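Local coordinates for protein urea carboxylase (Thermus thermophilus, PDB 3OPF) that probably binds ATP and has hydrolase activity of the urea carboxylase type, though its exact reaction and substrate are not established, at residues A[388-393]-A[477-482]. Residues are numbered along the deposited sequence; the frame is centred on the assembly and turned at random.
Sequences EAFRLR and LWLLGQ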
loop_
_atom_site.group_PDB
_atom_site.type_symbol
_atom_site.label_atom_id
_atom_site.label_comp_id
_atom_site.label_asym_id
_atom_site.label_seq_id
_atom_site.Cartn_x
_atom_site.Cartn_y
_atom_site.Cartn_z
ATOM N N GLU A 388 -8.636 -25.936 -1.543
ATOM C CA GLU A 388 -7.518 -26.162 -0.614
ATOM C C GLU A 388 -6.162 -25.752 -1.211
ATOM O O GLU A 388 -5.294 -25.247 -0.496
ATOM C CB GLU A 388 -7.467 -27.633 -0.178
ATOM C CG GLU A 388 -8.701 -28.111 0.588
ATOM C CD GLU A 388 -8.884 -27.420 1.933
ATOM O OE1 GLU A 388 -7.882 -27.190 2.642
ATOM O OE2 GLU A 388 -10.042 -27.117 2.289
ATOM N N ALA A 389 -5.983 -26.006 -2.508
ATOM C CA ALA A 389 -4.813 -25.543 -3.265
ATOM C C ALA A 389 -5.257 -24.498 -4.288
ATOM O O ALA A 389 -6.302 -24.644 -4.906
ATOM C CB ALA A 389 -4.140 -26.719 -3.978
ATOM N N PHE A 390 -4.461 -23.448 -4.470
ATOM C CA PHE A 390 -4.808 -22.373 -5.403
ATOM C C PHE A 390 -4.207 -22.602 -6.785
ATOM O O PHE A 390 -3.085 -23.087 -6.908
ATOM C CB PHE A 390 -4.318 -21.023 -4.885
ATOM C CG PHE A 390 -4.893 -20.617 -3.550
ATOM C CD1 PHE A 390 -6.020 -21.237 -3.010
ATOM C CD2 PHE A 390 -4.312 -19.579 -2.845
ATOM C CE1 PHE A 390 -6.535 -20.834 -1.782
ATOM C CE2 PHE A 390 -4.827 -19.173 -1.622
ATOM C CZ PHE A 390 -5.936 -19.807 -1.089
ATOM N N ARG A 391 -4.974 -22.246 -7.812
ATOM C CA ARG A 391 -4.498 -22.205 -9.186
ATOM C C ARG A 391 -4.520 -20.739 -9.597
ATOM O O ARG A 391 -5.582 -20.130 -9.655
ATOM C CB ARG A 391 -5.405 -23.024 -10.109
ATOM C CG ARG A 391 -5.890 -24.336 -9.512
ATOM C CD ARG A 391 -4.849 -25.425 -9.621
ATOM N NE ARG A 391 -4.711 -25.904 -10.993
ATOM C CZ ARG A 391 -3.880 -26.869 -11.378
ATOM N NH1 ARG A 391 -3.095 -27.480 -10.493
ATOM N NH2 ARG A 391 -3.836 -27.229 -12.656
ATOM N N LEU A 392 -3.349 -20.168 -9.847
ATOM C CA LEU A 392 -3.238 -18.750 -10.174
ATOM C C LEU A 392 -2.786 -18.601 -11.615
ATOM O O LEU A 392 -1.730 -19.100 -11.991
ATOM C CB LEU A 392 -2.234 -18.070 -9.241
ATOM C CG LEU A 392 -2.513 -18.177 -7.738
ATOM C CD1 LEU A 392 -1.346 -17.615 -6.944
ATOM C CD2 LEU A 392 -3.793 -17.447 -7.374
ATOM N N ARG A 393 -3.599 -17.931 -12.423
ATOM C CA ARG A 393 -3.219 -17.619 -13.792
ATOM C C ARG A 393 -2.237 -16.447 -13.798
ATOM O O ARG A 393 -2.392 -15.489 -13.026
ATOM C CB ARG A 393 -4.454 -17.308 -14.642
ATOM C CG ARG A 393 -5.330 -18.531 -14.916
ATOM C CD ARG A 393 -6.724 -18.141 -15.390
ATOM N NE ARG A 393 -7.553 -17.616 -14.299
ATOM C CZ ARG A 393 -8.833 -17.272 -14.424
ATOM N NH1 ARG A 393 -9.459 -17.394 -15.592
ATOM N NH2 ARG A 393 -9.501 -16.810 -13.378
ATOM N N LEU A 477 -6.840 -12.695 -7.869
ATOM C CA LEU A 477 -6.303 -11.927 -6.738
ATOM C C LEU A 477 -6.999 -12.213 -5.410
ATOM O O LEU A 477 -6.344 -12.281 -4.367
ATOM C CB LEU A 477 -6.361 -10.422 -7.026
ATOM C CG LEU A 477 -5.021 -9.768 -7.349
ATOM C CD1 LEU A 477 -5.230 -8.439 -8.060
ATOM C CD2 LEU A 477 -4.236 -9.575 -6.060
ATOM N N TRP A 478 -8.315 -12.385 -5.448
ATOM C CA TRP A 478 -9.093 -12.679 -4.235
ATOM C C TRP A 478 -8.564 -13.904 -3.469
ATOM O O TRP A 478 -8.602 -13.921 -2.235
ATOM C CB TRP A 478 -10.577 -12.854 -4.574
ATOM C CG TRP A 478 -10.871 -14.126 -5.282
ATOM C CD1 TRP A 478 -10.620 -14.414 -6.594
ATOM C CD2 TRP A 478 -11.454 -15.299 -4.717
ATOM N NE1 TRP A 478 -11.015 -15.700 -6.881
ATOM C CE2 TRP A 478 -11.531 -16.266 -5.745
ATOM C CE3 TRP A 478 -11.917 -15.631 -3.441
ATOM C CZ2 TRP A 478 -12.054 -17.539 -5.532
ATOM C CZ3 TRP A 478 -12.441 -16.895 -3.233
ATOM C CH2 TRP A 478 -12.505 -17.832 -4.271
ATOM N N LEU A 479 -8.078 -14.919 -4.190
ATOM C CA LEU A 479 -7.540 -16.135 -3.555
ATOM C C LEU A 479 -6.370 -15.821 -2.617
ATOM O O LEU A 479 -6.238 -16.417 -1.548
ATOM C CB LEU A 479 -7.086 -17.155 -4.608
ATOM C CG LEU A 479 -8.174 -17.848 -5.426
ATOM C CD1 LEU A 479 -7.554 -18.564 -6.637
ATOM C CD2 LEU A 479 -8.976 -18.831 -4.568
ATOM N N LEU A 480 -5.524 -14.874 -3.021
ATOM C CA LEU A 480 -4.356 -14.511 -2.230
ATOM C C LEU A 480 -4.737 -13.746 -0.963
ATOM O O LEU A 480 -3.969 -13.719 0.001
ATOM C CB LEU A 480 -3.349 -13.734 -3.080
ATOM C CG LEU A 480 -2.752 -14.599 -4.207
ATOM C CD1 LEU A 480 -1.861 -13.784 -5.131
ATOM C CD2 LEU A 480 -1.976 -15.773 -3.632
ATOM N N GLY A 481 -5.932 -13.164 -0.953
ATOM C CA GLY A 481 -6.496 -12.574 0.259
ATOM C C GLY A 481 -6.946 -13.625 1.257
ATOM O O GLY A 481 -7.263 -13.298 2.409
ATOM N N GLN A 482 -6.997 -14.882 0.806
ATOM C CA GLN A 482 -7.321 -16.027 1.662
ATOM C C GLN A 482 -6.131 -16.990 1.865
ATOM O O GLN A 482 -6.296 -18.085 2.401
ATOM C CB GLN A 482 -8.516 -16.784 1.066
ATOM C CG GLN A 482 -9.800 -15.964 1.012
ATOM C CD GLN A 482 -10.286 -15.529 2.388
ATOM O OE1 GLN A 482 -9.895 -16.103 3.406
ATOM N NE2 GLN A 482 -11.151 -14.508 2.420
#
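L479 is the bump here: it rises from the short, weakly bonded helix 477-480 into the hollow between F390 and L392, two residues that flank R391 on strand 390-396. Its CB sits over one face of the F390 ring, 4.2 Å from the centroid and 13° off the normal, a CH-pi contact. At CG the side chain forks. CD2 follows the phenyl rim, 4.1 Å from F390 CD1, while CD1 reaches the strand, 3.9 Å from R391 O and 4.0 Å from L392 CD2; the L479 and L392 side chains run past each other in opposite directions. L392 forks in its turn: CD2 goes to L479, and CD1 meets L480 CD2 at 3.8 Å, so L479 and L480 share L392.

With its CG anti to its own carbonyl carbon (chi1 -60°), F390 drops its ring toward the last turn of 477-482. There L479 O lies 3.1 Å from F390 CE2, raised out of the ring plane on the face that L479 CB covers; it accepts the backbone N-H of Q482. Q482 O lies at the ring edge, near its plane, 3.9 Å from F390 CZ.

The side-chain amide of Q482 turns away to bond V330, R331 and D254. Backbone hydrogen bonds tie F390 and L392 to strand 488-492. The contact thus lays a helical turn against a strand of the carboxyltransferase A and B region, consistent with its cyclophilin-like family. Apart from one carbonyl oxygen over the phenyl rim and one at its edge, the chemistry is apolar, implying cohesion by buried surface and shape, with no directed polar bond between the two segments.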